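Local coordinates for protein pumilio homolog 23 (Arabidopsis thaliana, PDB 5WZJ) that binds 18S rRNA sequence-specifically through pumilio repeats stacked into a right-handed superhelix, and probably regulates translation and mRNA stability, at residues N138-M143 with K221-D226; K160-D165 with L237-K242; E249-I254 with L294-E299; V292-E295 with L301-E304; E304-V309 with G341-E346. All blocks are in the same frame, centred on the assembly; numbering follows the deposited sequence.

Interaction 1 of 5, residues N138-M143 with K221-D226; sequences NPLDMM and KYLQVD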
# COMPACT_ATOMS: atom_id res chain seq x y z
N ASN A 138 12.59 0.70 29.69
CA ASN A 138 12.31 -0.74 29.65
C ASN A 138 11.39 -1.08 28.48
O ASN A 138 10.18 -1.28 28.69
CB ASN A 138 11.65 -1.21 30.96
CG ASN A 138 11.47 -2.73 31.01
OD1 ASN A 138 12.41 -3.48 30.74
ND2 ASN A 138 10.26 -3.18 31.32
N PRO A 139 11.90 -1.17 27.23
CA PRO A 139 11.00 -1.17 26.06
C PRO A 139 10.63 -2.52 25.46
O PRO A 139 9.69 -2.59 24.67
CB PRO A 139 11.79 -0.35 25.03
CG PRO A 139 13.25 -0.77 25.31
CD PRO A 139 13.31 -0.90 26.84
N LEU A 140 11.35 -3.59 25.81
CA LEU A 140 11.32 -4.78 24.96
C LEU A 140 10.00 -5.56 25.08
O LEU A 140 9.50 -6.08 24.08
CB LEU A 140 12.52 -5.67 25.27
CG LEU A 140 13.90 -5.08 24.91
CD1 LEU A 140 15.01 -6.07 25.25
CD2 LEU A 140 13.97 -4.71 23.42
N ASP A 141 9.44 -5.68 26.29
CA ASP A 141 8.16 -6.38 26.37
C ASP A 141 7.03 -5.55 25.74
O ASP A 141 6.13 -6.12 25.11
CB ASP A 141 7.86 -6.75 27.83
CG ASP A 141 8.92 -7.68 28.39
OD1 ASP A 141 8.97 -8.84 27.94
OD2 ASP A 141 9.74 -7.24 29.23
N MET A 142 7.10 -4.22 25.82
CA MET A 142 6.09 -3.39 25.15
C MET A 142 6.16 -3.55 23.63
O MET A 142 5.12 -3.60 22.96
CB MET A 142 6.28 -1.93 25.56
CG MET A 142 5.15 -1.01 25.09
SD MET A 142 5.51 0.71 25.53
CE MET A 142 4.13 1.56 24.77
N MET A 143 7.37 -3.60 23.08
CA MET A 143 7.53 -3.77 21.64
C MET A 143 6.92 -5.07 21.16
O MET A 143 6.31 -5.12 20.09
CB MET A 143 9.01 -3.74 21.25
CG MET A 143 9.69 -2.40 21.50
SD MET A 143 11.49 -2.45 21.24
CE MET A 143 11.60 -2.68 19.47
N LYS A 221 18.21 -10.31 17.71
CA LYS A 221 17.94 -11.47 16.86
C LYS A 221 16.51 -11.95 17.02
O LYS A 221 15.90 -12.45 16.06
CB LYS A 221 18.94 -12.59 17.17
CG LYS A 221 18.85 -13.83 16.25
CD LYS A 221 20.23 -14.52 16.01
CE LYS A 221 20.74 -15.29 17.24
NZ LYS A 221 22.18 -15.80 17.18
N TYR A 222 15.93 -11.80 18.21
CA TYR A 222 14.56 -12.26 18.38
C TYR A 222 13.53 -11.17 18.19
O TYR A 222 12.39 -11.48 17.84
CB TYR A 222 14.44 -12.97 19.74
CG TYR A 222 15.25 -14.26 19.59
CD1 TYR A 222 14.73 -15.33 18.86
CD2 TYR A 222 16.56 -14.35 20.07
CE1 TYR A 222 15.47 -16.49 18.67
CE2 TYR A 222 17.31 -15.51 19.88
CZ TYR A 222 16.76 -16.58 19.18
OH TYR A 222 17.49 -17.74 18.98
N LEU A 223 13.90 -9.89 18.33
CA LEU A 223 13.02 -8.83 17.84
C LEU A 223 12.76 -8.97 16.34
O LEU A 223 11.68 -8.64 15.86
CB LEU A 223 13.61 -7.45 18.16
CG LEU A 223 13.77 -7.07 19.65
CD1 LEU A 223 14.38 -5.67 19.77
CD2 LEU A 223 12.45 -7.12 20.43
N GLN A 224 13.76 -9.49 15.60
CA GLN A 224 13.64 -9.68 14.16
C GLN A 224 12.46 -10.58 13.80
O GLN A 224 11.81 -10.39 12.76
CB GLN A 224 14.94 -10.29 13.60
CG GLN A 224 16.11 -9.33 13.48
CD GLN A 224 17.36 -10.03 12.97
OE1 GLN A 224 17.38 -11.24 12.79
NE2 GLN A 224 18.41 -9.26 12.74
N VAL A 225 12.20 -11.60 14.62
CA VAL A 225 11.24 -12.65 14.29
C VAL A 225 10.00 -12.58 15.17
O VAL A 225 9.13 -13.45 15.09
CB VAL A 225 11.87 -14.05 14.34
CG1 VAL A 225 13.00 -14.18 13.30
CG2 VAL A 225 12.41 -14.35 15.74
N ASP A 226 9.89 -11.57 16.01
CA ASP A 226 8.66 -11.37 16.76
C ASP A 226 7.76 -10.47 15.93
O ASP A 226 8.17 -9.38 15.52
CB ASP A 226 8.93 -10.75 18.13
CG ASP A 226 7.65 -10.52 18.91
OD1 ASP A 226 6.96 -9.51 18.66
OD2 ASP A 226 7.35 -11.37 19.77
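Leu140 and Leu223 carry matching torsions, each with CG anti to its carbonyl carbon (chi1 -66° and -64°) and a fully extended chi2, and this common shape sends their branched ends into the gap between two short helices. There CD2 of Leu140 rests against CD1 of Leu223 at 3.8 Å and is nearly as close to the second methyl, CD2 of Leu223, at 4.1 Å, so that one methyl of Leu140 sits across the fork of the other leucine. The two side chains meet at about a right angle. Met143, one turn further along its helix, adds its terminal methyl: a bend at chi3 (69°) folds CE round toward Leu223 CD1, 4.1 Å away. CD1 of Leu223 is therefore touched by two residues of the facing helix, while the backbones stay well apart, with the CA atoms of Leu140 and Leu223 separated by 8.4 Å. Branched leucines fill such a gap compactly, and the unbranched methionine can bend to suit it. Leu223 also packs on Cys144, and Met143 on Leu212 of helix 202-213 and Leu152 of helix 146-160. Just beyond Leu223, Asp226 occupies the N-cap of the next helix, its OD1 accepting from the backbone N of Ser229. Apolar packing of one repeat on the next, here Pumilio 3 on Pumilio 4, is characteristic of the pumilio superhelix.

Interaction 2 of 5, residues K160-D165 with L237-K242; sequences KGVSLD and LRLMLK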
# COMPACT_ATOMS: atom_id res chain seq x y z
N LYS A 160 7.19 11.84 14.59
CA LYS A 160 7.52 12.28 13.25
C LYS A 160 6.66 13.47 12.84
O LYS A 160 7.02 14.20 11.92
CB LYS A 160 7.34 11.11 12.28
CG LYS A 160 7.58 11.40 10.80
CD LYS A 160 9.01 11.85 10.52
CE LYS A 160 9.23 12.02 9.01
NZ LYS A 160 10.66 12.30 8.70
N GLY A 161 5.55 13.68 13.53
CA GLY A 161 4.62 14.73 13.19
C GLY A 161 3.49 14.31 12.28
O GLY A 161 2.85 15.19 11.69
N VAL A 162 3.21 13.03 12.14
CA VAL A 162 2.10 12.59 11.31
C VAL A 162 0.94 12.20 12.22
O VAL A 162 1.12 11.47 13.21
CB VAL A 162 2.49 11.46 10.34
CG1 VAL A 162 3.91 11.01 10.58
CG2 VAL A 162 1.50 10.29 10.40
N SER A 163 -0.23 12.75 11.92
CA SER A 163 -1.46 12.46 12.63
C SER A 163 -2.39 11.57 11.83
O SER A 163 -3.04 10.68 12.39
CB SER A 163 -2.19 13.77 12.98
OG SER A 163 -2.31 14.61 11.85
N LEU A 164 -2.44 11.78 10.51
CA LEU A 164 -3.35 11.05 9.64
C LEU A 164 -2.91 9.59 9.54
O LEU A 164 -1.84 9.30 8.99
CB LEU A 164 -3.39 11.72 8.27
CG LEU A 164 -4.69 11.70 7.45
CD1 LEU A 164 -4.54 10.83 6.20
CD2 LEU A 164 -5.88 11.25 8.30
N ASP A 165 -3.72 8.69 10.08
CA ASP A 165 -3.43 7.26 10.01
C ASP A 165 -3.25 6.83 8.57
O ASP A 165 -4.10 7.10 7.71
CB ASP A 165 -4.55 6.44 10.66
CG ASP A 165 -4.60 6.61 12.18
OD1 ASP A 165 -3.71 7.31 12.71
OD2 ASP A 165 -5.49 6.02 12.82
N LEU A 237 11.17 2.50 10.50
CA LEU A 237 11.98 2.66 9.29
C LEU A 237 11.26 3.51 8.25
O LEU A 237 11.87 4.37 7.61
CB LEU A 237 12.36 1.30 8.72
CG LEU A 237 13.39 0.48 9.50
CD1 LEU A 237 13.32 -0.99 9.09
CD2 LEU A 237 14.79 1.04 9.27
N ARG A 238 9.95 3.28 8.06
CA ARG A 238 9.18 4.08 7.12
C ARG A 238 9.21 5.56 7.48
O ARG A 238 9.30 6.41 6.59
CB ARG A 238 7.72 3.60 7.07
CG ARG A 238 7.52 2.24 6.42
CD ARG A 238 6.04 1.92 6.26
NE ARG A 238 5.71 0.55 6.64
CZ ARG A 238 5.63 -0.47 5.79
NH1 ARG A 238 5.85 -0.27 4.48
NH2 ARG A 238 5.32 -1.69 6.24
N LEU A 239 9.14 5.88 8.77
CA LEU A 239 9.20 7.27 9.20
C LEU A 239 10.57 7.90 8.93
O LEU A 239 10.67 9.13 8.88
CB LEU A 239 8.85 7.37 10.70
CG LEU A 239 7.44 6.90 11.08
CD1 LEU A 239 7.28 6.80 12.59
CD2 LEU A 239 6.37 7.82 10.51
N MET A 240 11.61 7.09 8.76
CA MET A 240 12.97 7.59 8.54
C MET A 240 13.34 7.65 7.07
O MET A 240 14.52 7.85 6.75
CB MET A 240 13.98 6.73 9.31
CG MET A 240 13.93 6.92 10.82
SD MET A 240 14.48 8.58 11.29
CE MET A 240 14.44 8.46 13.09
N LEU A 241 12.38 7.45 6.17
CA LEU A 241 12.63 7.53 4.74
C LEU A 241 13.39 8.81 4.40
O LEU A 241 13.07 9.89 4.91
CB LEU A 241 11.29 7.47 3.98
CG LEU A 241 11.31 7.54 2.45
CD1 LEU A 241 11.79 6.24 1.84
CD2 LEU A 241 9.95 7.90 1.88
N LYS A 242 14.45 8.67 3.60
CA LYS A 242 15.32 9.76 3.14
C LYS A 242 16.16 10.40 4.25
O LYS A 242 16.90 11.35 3.96
CB LYS A 242 14.53 10.87 2.42
CG LYS A 242 13.86 10.41 1.12
CD LYS A 242 12.89 11.47 0.62
CE LYS A 242 12.21 11.05 -0.66
NZ LYS A 242 13.19 10.92 -1.78
O HOH W 1 11.14 10.73 6.28
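Lys160 lies along Leu239 and reaches past it to the backbone: its CG is 3.8 Å from Leu239 CD2, and its NZ gives a weak hydrogen bond, 3.2 Å long, to Leu239 O. The lysine and leucine chains run antiparallel alongside one another, so lysine methylenes cover the leucine methyl while the ammonium group continues to the carbonyl. CG stands anti to the backbone N (chi1 178°), and a bend at chi2 turns the chain along Leu239. Two residues on, Val162 adds CG1, 4.0 Å from the same methyl, Leu239 CD2. A water forms the next shell: it accepts from Lys160 NZ at 2.9 Å and, at a doubtfully short distance, appears to donate to Leu241 O, linking the ammonium group to a second carbonyl. Lysine suits the place because it joins an apolar shaft to a charge that can serve these carbonyls. With an alanine in its place, Leu239 CD2 would probably keep only part of its cover, and the Leu239 carbonyl and the water would lose their ammonium partner. Gly161, with positive phi, closes helix 146-160 in a Schellman motif and turns the chain so that Val162 can face Leu239. Around the contact, Lys160 also touches Leu205 of helix 202-213, and Leu237 packs on helices 244-254 and 284-296, placing the end of helix 227-239 between the loop of Pumilio 3 and the helices that follow.

Interaction 3 of 5, residues E249-I254 with L294-E299; sequences EIIPLI and LEVAPE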
# COMPACT_ATOMS: atom_id res chain seq x y z
N GLU A 249 22.66 4.56 10.60
CA GLU A 249 22.94 4.19 11.98
C GLU A 249 22.00 3.09 12.46
O GLU A 249 22.43 2.18 13.17
CB GLU A 249 22.83 5.42 12.89
CG GLU A 249 23.65 5.35 14.19
CD GLU A 249 25.13 5.71 13.98
OE1 GLU A 249 25.58 5.88 12.82
OE2 GLU A 249 25.84 5.82 15.00
N ILE A 250 20.71 3.15 12.10
CA ILE A 250 19.74 2.25 12.72
C ILE A 250 19.68 0.90 12.02
O ILE A 250 19.49 -0.14 12.67
CB ILE A 250 18.35 2.91 12.80
CG1 ILE A 250 17.78 3.19 11.42
CG2 ILE A 250 18.39 4.18 13.63
CD1 ILE A 250 16.51 4.02 11.47
N ILE A 251 19.81 0.86 10.69
CA ILE A 251 19.66 -0.41 9.98
C ILE A 251 20.74 -1.42 10.37
O ILE A 251 20.40 -2.59 10.59
CB ILE A 251 19.56 -0.17 8.46
CG1 ILE A 251 18.23 0.49 8.11
CG2 ILE A 251 19.74 -1.49 7.69
CD1 ILE A 251 18.13 0.88 6.64
N PRO A 252 22.02 -1.04 10.49
CA PRO A 252 23.02 -2.01 10.98
C PRO A 252 22.73 -2.56 12.36
O PRO A 252 23.05 -3.72 12.64
CB PRO A 252 24.34 -1.21 10.96
CG PRO A 252 24.12 -0.14 9.96
CD PRO A 252 22.66 0.21 10.02
N LEU A 253 22.13 -1.76 13.25
CA LEU A 253 21.70 -2.28 14.55
C LEU A 253 20.61 -3.34 14.39
O LEU A 253 20.68 -4.42 14.98
CB LEU A 253 21.22 -1.14 15.46
CG LEU A 253 22.23 -0.07 15.90
CD1 LEU A 253 21.55 1.09 16.63
CD2 LEU A 253 23.32 -0.68 16.77
N ILE A 254 19.59 -3.05 13.57
CA ILE A 254 18.52 -4.01 13.34
C ILE A 254 19.05 -5.30 12.74
O ILE A 254 18.60 -6.40 13.09
CB ILE A 254 17.42 -3.39 12.45
CG1 ILE A 254 16.77 -2.21 13.18
CG2 ILE A 254 16.40 -4.47 12.04
CD1 ILE A 254 15.73 -1.48 12.34
N LEU A 294 14.70 -2.72 2.66
CA LEU A 294 15.10 -2.55 1.27
C LEU A 294 14.42 -1.35 0.63
O LEU A 294 15.03 -0.68 -0.22
CB LEU A 294 14.79 -3.83 0.47
CG LEU A 294 15.68 -5.02 0.84
CD1 LEU A 294 15.25 -6.30 0.12
CD2 LEU A 294 17.12 -4.68 0.49
N GLU A 295 13.19 -1.03 1.05
CA GLU A 295 12.49 0.13 0.52
C GLU A 295 13.14 1.44 0.94
O GLU A 295 13.09 2.42 0.18
CB GLU A 295 11.03 0.13 0.96
CG GLU A 295 10.20 -0.85 0.18
CD GLU A 295 8.89 -1.17 0.84
OE1 GLU A 295 8.34 -0.29 1.56
OE2 GLU A 295 8.42 -2.31 0.64
N VAL A 296 13.68 1.51 2.16
CA VAL A 296 14.27 2.76 2.64
C VAL A 296 15.79 2.79 2.56
O VAL A 296 16.39 3.84 2.84
CB VAL A 296 13.82 3.07 4.09
CG1 VAL A 296 12.32 3.17 4.15
CG2 VAL A 296 14.37 2.00 5.06
N ALA A 297 16.43 1.68 2.18
CA ALA A 297 17.88 1.60 2.29
C ALA A 297 18.56 2.64 1.40
O ALA A 297 18.18 2.77 0.23
CB ALA A 297 18.36 0.20 1.90
N PRO A 298 19.52 3.40 1.91
CA PRO A 298 20.38 4.21 1.04
C PRO A 298 21.20 3.32 0.12
O PRO A 298 21.39 2.13 0.38
CB PRO A 298 21.28 4.97 2.02
CG PRO A 298 20.51 4.98 3.31
CD PRO A 298 19.80 3.65 3.34
N GLU A 299 21.72 3.94 -0.95
CA GLU A 299 22.32 3.18 -2.04
C GLU A 299 23.41 2.23 -1.54
O GLU A 299 23.41 1.04 -1.87
CB GLU A 299 22.89 4.13 -3.10
CG GLU A 299 23.75 3.41 -4.14
CD GLU A 299 24.06 4.27 -5.36
OE1 GLU A 299 23.12 4.91 -5.90
OE2 GLU A 299 25.24 4.30 -5.77
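Ile251 points its side chain from helix 244-254 at the place where helix 284-296 ends, and its outermost methyl does the touching. CD1 of Ile251 lies 4.2 Å from CG2 of Val296, so methyl meets methyl, and the same CD1 stands 4.4 Å from the CA of Ala297. Ile251 and Val296 both direct their CB across the gap, whereas the CB of Ala297 runs beside it, and the alanine offers the isoleucine its backbone carbon. With CG1 anti to the carbonyl carbon (chi1 -71°) and chi2 extended at 174°, Ile251 stretches to full length, which lets CD1 bridge backbones whose closest CA atoms, those of Ile251 and Ala297, are 8.1 Å apart. The residue types fit these roles. Isoleucine provides a long arm on a branched base; valine presents a short, broad surface at the last turn of its helix; alanine, small and the first residue to leave helical geometry, lets the methyl approach the main chain. Pro298 follows at the N-cap of helix 299-310, and its ring packs on Leu247 and Leu248 of helix 244-254, extending the apolar surface along the turn. Ile251 also touches Leu301, while Ile250 and Ile254, on another side of the same helix, pack on Leu213 of helix 202-213. Wholly buried and apolar, the contact joins helix 244-254 to the turn between helices 284-296 and 299-310, from Pumilio 4 to Pumilio 5 by sequence, a repeat-to-repeat packing characteristic of the pumilio superhelix.

Interaction 4 of 5, residues V292-E295 with L301-E304; sequences VILE and LYNE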
# COMPACT_ATOMS: atom_id res chain seq x y z
N VAL A 292 10.84 -3.63 4.29
CA VAL A 292 10.88 -2.21 4.57
C VAL A 292 12.32 -1.70 4.55
O VAL A 292 12.59 -0.61 4.03
CB VAL A 292 10.18 -1.91 5.91
CG1 VAL A 292 10.31 -0.42 6.24
CG2 VAL A 292 8.70 -2.29 5.82
N ILE A 293 13.25 -2.48 5.10
CA ILE A 293 14.67 -2.11 5.02
C ILE A 293 15.08 -1.83 3.58
O ILE A 293 15.73 -0.82 3.28
CB ILE A 293 15.54 -3.21 5.64
CG1 ILE A 293 15.38 -3.21 7.17
CG2 ILE A 293 17.00 -3.00 5.27
CD1 ILE A 293 16.03 -4.41 7.83
N LEU A 294 14.70 -2.72 2.66
CA LEU A 294 15.10 -2.55 1.27
C LEU A 294 14.42 -1.35 0.63
O LEU A 294 15.03 -0.68 -0.22
CB LEU A 294 14.79 -3.83 0.47
CG LEU A 294 15.68 -5.02 0.84
CD1 LEU A 294 15.25 -6.30 0.12
CD2 LEU A 294 17.12 -4.68 0.49
N GLU A 295 13.19 -1.03 1.05
CA GLU A 295 12.49 0.13 0.52
C GLU A 295 13.14 1.44 0.94
O GLU A 295 13.09 2.42 0.18
CB GLU A 295 11.03 0.13 0.96
CG GLU A 295 10.20 -0.85 0.18
CD GLU A 295 8.89 -1.17 0.84
OE1 GLU A 295 8.34 -0.29 1.56
OE2 GLU A 295 8.42 -2.31 0.64
N LEU A 301 23.99 0.97 1.35
CA LEU A 301 23.48 -0.11 2.18
C LEU A 301 22.72 -1.13 1.33
O LEU A 301 22.90 -2.34 1.51
CB LEU A 301 22.60 0.48 3.28
CG LEU A 301 22.21 -0.43 4.44
CD1 LEU A 301 22.15 0.38 5.73
CD2 LEU A 301 20.89 -1.06 4.14
N TYR A 302 21.91 -0.66 0.37
CA TYR A 302 21.22 -1.57 -0.54
C TYR A 302 22.21 -2.43 -1.30
O TYR A 302 22.03 -3.65 -1.42
CB TYR A 302 20.32 -0.80 -1.53
CG TYR A 302 19.69 -1.71 -2.58
CD1 TYR A 302 20.41 -2.11 -3.71
CD2 TYR A 302 18.39 -2.20 -2.42
CE1 TYR A 302 19.87 -2.98 -4.65
CE2 TYR A 302 17.83 -3.06 -3.37
CZ TYR A 302 18.58 -3.45 -4.48
OH TYR A 302 18.04 -4.30 -5.42
N ASN A 303 23.26 -1.82 -1.85
CA ASN A 303 24.20 -2.58 -2.68
C ASN A 303 24.88 -3.67 -1.87
O ASN A 303 25.12 -4.77 -2.37
CB ASN A 303 25.24 -1.65 -3.30
CG ASN A 303 24.64 -0.74 -4.38
OD1 ASN A 303 23.52 -0.96 -4.83
ND2 ASN A 303 25.39 0.28 -4.79
N GLU A 304 25.18 -3.39 -0.60
CA GLU A 304 25.84 -4.38 0.24
C GLU A 304 24.90 -5.55 0.56
O GLU A 304 25.32 -6.71 0.53
CB GLU A 304 26.34 -3.71 1.53
CG GLU A 304 27.04 -4.64 2.53
CD GLU A 304 28.45 -5.02 2.14
OE1 GLU A 304 28.89 -4.67 1.02
OE2 GLU A 304 29.13 -5.69 2.96
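The ring of Tyr302 meets Leu294 obliquely, the leucine methyl CD2 lying 4.0 Å from ring atom CD2 of Tyr302, while the amide oxygen OD1 of the adjacent Asn303 lies at the ring edge, in its plane. Leucine and tyrosine approach each other at about a right angle. In Tyr302 a chi1 near 180° (175°) sets CG opposite the backbone N and swings the ring off its helix to meet Leu294. The leucine CG lies instead beside its backbone N; with chi2 (174°) extending CD1, the other branch, CD2, is turned to the ring. A second, looser apolar contact pairs Ile293 CG2 with Leu301 CD2 at 4.5 Å. Neighbouring residues of each helix thus pair off, and the nearest CA atoms, in Leu294 and Tyr302, are 6.5 Å apart. Aliphatic residues suit the buried faces here, and the tyrosine combines an apolar ring flank with a polar end: its OH is hydrogen-bonded to Leu330 O, at helix 323-332, which satisfies the hydroxyl and anchors the far end of the ring. Asn303 OD1 is likewise engaged, by Gln339 NE2. Helices 284-296 and 299-310 are consecutive and joined by a short turn; both segments lie in Pumilio 5. On one flank Ile293 touches Ile251 and Leu301 touches Leu248, both of helix 244-254, and Val292 packs on helix 227-239, whereas Tyr302 reaches forward to the next repeat.

Interaction 5 of 5, residues E304-V309 with G341-E346; sequences EMFNKV and GIMWEE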
# COMPACT_ATOMS: atom_id res chain seq x y z
N GLU A 304 25.18 -3.39 -0.60
CA GLU A 304 25.84 -4.38 0.24
C GLU A 304 24.90 -5.55 0.56
O GLU A 304 25.32 -6.71 0.53
CB GLU A 304 26.34 -3.71 1.53
CG GLU A 304 27.04 -4.64 2.53
CD GLU A 304 28.45 -5.02 2.14
OE1 GLU A 304 28.89 -4.67 1.02
OE2 GLU A 304 29.13 -5.69 2.96
N MET A 305 23.62 -5.26 0.85
CA MET A 305 22.66 -6.34 1.05
C MET A 305 22.49 -7.18 -0.21
O MET A 305 22.47 -8.42 -0.15
CB MET A 305 21.32 -5.76 1.51
CG MET A 305 21.40 -5.14 2.91
SD MET A 305 19.81 -4.47 3.44
CE MET A 305 18.93 -5.99 3.79
N PHE A 306 22.35 -6.52 -1.37
CA PHE A 306 22.25 -7.24 -2.64
C PHE A 306 23.41 -8.21 -2.82
O PHE A 306 23.22 -9.40 -3.11
CB PHE A 306 22.20 -6.22 -3.79
CG PHE A 306 21.98 -6.84 -5.15
CD1 PHE A 306 23.02 -7.45 -5.83
CD2 PHE A 306 20.74 -6.77 -5.76
CE1 PHE A 306 22.81 -8.02 -7.09
CE2 PHE A 306 20.51 -7.34 -7.00
CZ PHE A 306 21.56 -7.95 -7.67
N ASN A 307 24.63 -7.73 -2.60
CA ASN A 307 25.82 -8.55 -2.86
C ASN A 307 26.01 -9.63 -1.81
O ASN A 307 26.29 -10.79 -2.14
CB ASN A 307 27.05 -7.65 -2.95
CG ASN A 307 27.06 -6.82 -4.22
OD1 ASN A 307 26.69 -7.30 -5.30
ND2 ASN A 307 27.48 -5.57 -4.10
N LYS A 308 25.90 -9.28 -0.52
CA LYS A 308 26.31 -10.22 0.52
C LYS A 308 25.19 -11.15 0.98
O LYS A 308 25.48 -12.22 1.50
CB LYS A 308 26.86 -9.46 1.74
CG LYS A 308 27.97 -8.48 1.40
CD LYS A 308 29.20 -9.17 0.78
CE LYS A 308 30.32 -8.15 0.49
NZ LYS A 308 30.79 -7.47 1.76
N VAL A 309 23.93 -10.76 0.83
CA VAL A 309 22.82 -11.54 1.34
C VAL A 309 22.06 -12.25 0.22
O VAL A 309 21.86 -13.47 0.28
CB VAL A 309 21.87 -10.65 2.18
CG1 VAL A 309 20.57 -11.38 2.47
CG2 VAL A 309 22.56 -10.24 3.49
N GLY A 341 21.27 -7.26 -14.59
CA GLY A 341 21.78 -8.45 -15.25
C GLY A 341 21.87 -9.64 -14.32
O GLY A 341 21.54 -10.77 -14.70
N ILE A 342 22.31 -9.42 -13.08
CA ILE A 342 22.37 -10.53 -12.13
C ILE A 342 20.97 -11.05 -11.83
O ILE A 342 20.74 -12.26 -11.79
CB ILE A 342 23.11 -10.09 -10.85
CG1 ILE A 342 24.61 -9.96 -11.14
CG2 ILE A 342 22.87 -11.08 -9.73
CD1 ILE A 342 25.35 -9.09 -10.15
N MET A 343 20.01 -10.14 -11.65
CA MET A 343 18.65 -10.59 -11.36
C MET A 343 18.06 -11.34 -12.55
O MET A 343 17.36 -12.34 -12.38
CB MET A 343 17.78 -9.40 -10.97
CG MET A 343 18.21 -8.73 -9.66
SD MET A 343 17.06 -7.45 -9.16
CE MET A 343 17.11 -6.35 -10.57
N TRP A 344 18.34 -10.89 -13.77
CA TRP A 344 17.78 -11.57 -14.93
C TRP A 344 18.35 -12.97 -15.08
O TRP A 344 17.61 -13.92 -15.36
CB TRP A 344 18.02 -10.74 -16.20
CG TRP A 344 17.29 -11.27 -17.40
CD1 TRP A 344 15.98 -11.06 -17.73
CD2 TRP A 344 17.84 -12.09 -18.43
NE1 TRP A 344 15.68 -11.71 -18.91
CE2 TRP A 344 16.80 -12.35 -19.35
CE3 TRP A 344 19.10 -12.64 -18.65
CZ2 TRP A 344 17.00 -13.14 -20.48
CZ3 TRP A 344 19.30 -13.41 -19.77
CH2 TRP A 344 18.25 -13.65 -20.67
N GLU A 345 19.66 -13.13 -14.85
CA GLU A 345 20.27 -14.44 -14.99
C GLU A 345 19.72 -15.44 -13.97
O GLU A 345 19.49 -16.61 -14.29
CB GLU A 345 21.79 -14.33 -14.84
CG GLU A 345 22.48 -13.69 -16.04
CD GLU A 345 23.95 -13.39 -15.77
OE1 GLU A 345 24.50 -13.94 -14.79
OE2 GLU A 345 24.54 -12.60 -16.54
N GLU A 346 19.49 -14.99 -12.72
CA GLU A 346 19.05 -15.94 -11.70
C GLU A 346 17.58 -16.30 -11.84
O GLU A 346 17.18 -17.41 -11.47
CB GLU A 346 19.32 -15.39 -10.29
CG GLU A 346 20.81 -15.17 -9.94
CD GLU A 346 21.03 -14.99 -8.43
OE1 GLU A 346 20.34 -15.67 -7.64
OE2 GLU A 346 21.89 -14.17 -8.02
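This contact belongs to the packing between successive pumilio repeats: helix 299-310, which spans the boundary of Pumilio 5 and Pumilio 6, meets helix 337-347 through one aromatic side chain. Phe306 reaches across with chi1 at -175°, which points CG directly away from the backbone N, bridging helices whose closest CA atoms, those of Phe306 and Met343, are 10.0 Å apart. Its outer rim is received by two neighbouring residues. Met343 comes in at the edge, in the plane of the ring, with CG 3.8 Å from CE2 of Phe306; its sulfur SD lies 5.5 Å from the centroid of the Phe306 ring, also at the edge, a Met-aromatic contact. Ile342 approaches obliquely, its CG2 being 4.0 Å from CZ of Phe306, and its CD1 adds a touch at CE1 of the ring. Behind them, Phe306 and Met343 rest on Leu330 and Ile331 of helix 323-332, respectively. Within helix 299-310, Lys308 NZ forms a salt bridge of 2.7 Å with Glu304 OE2, on the syn side but tilted 31° out of the carboxylate plane, and the same oxygen accepts from the backbone N of Ile269. Replacing Phe306 by an alanine would probably open a gap between the two helices and leave the Met343 sulfur without its aromatic partner. A long, flat ring suits this wide spacing. Between these two segments the contact probably rests on dispersion and shape, with a modest electrostatic gain likely where the polarisable sulfur meets the positive ring edge, while Glu346 adds hydrogen bonds to the backbone N of Asn312 and Leu314.

Overall arrangement
Together the five contacts trace part of the superhelix from Pumilio 3 to Pumilio 6. Interactions 1 and 2 both join Pumilio 3 to Pumilio 4, with centres 21 Å apart and without touching. Interaction 3 connects to each: Gln224 NE2 probably donates a hydrogen bond to Ile254 O, and Leu237 packs on Ile251. Interactions 3 and 4 are nearly continuous, their centres 6 Å apart, sharing Leu294 and Glu295 of helix 284-296. Interaction 5 takes over on the following helix, with Glu304 in common; its centre is 12 Å from that of interaction 4. The bound RNA comes within about 5 Å of the nearest atom of interaction 2, but about 13 Å of interaction 5.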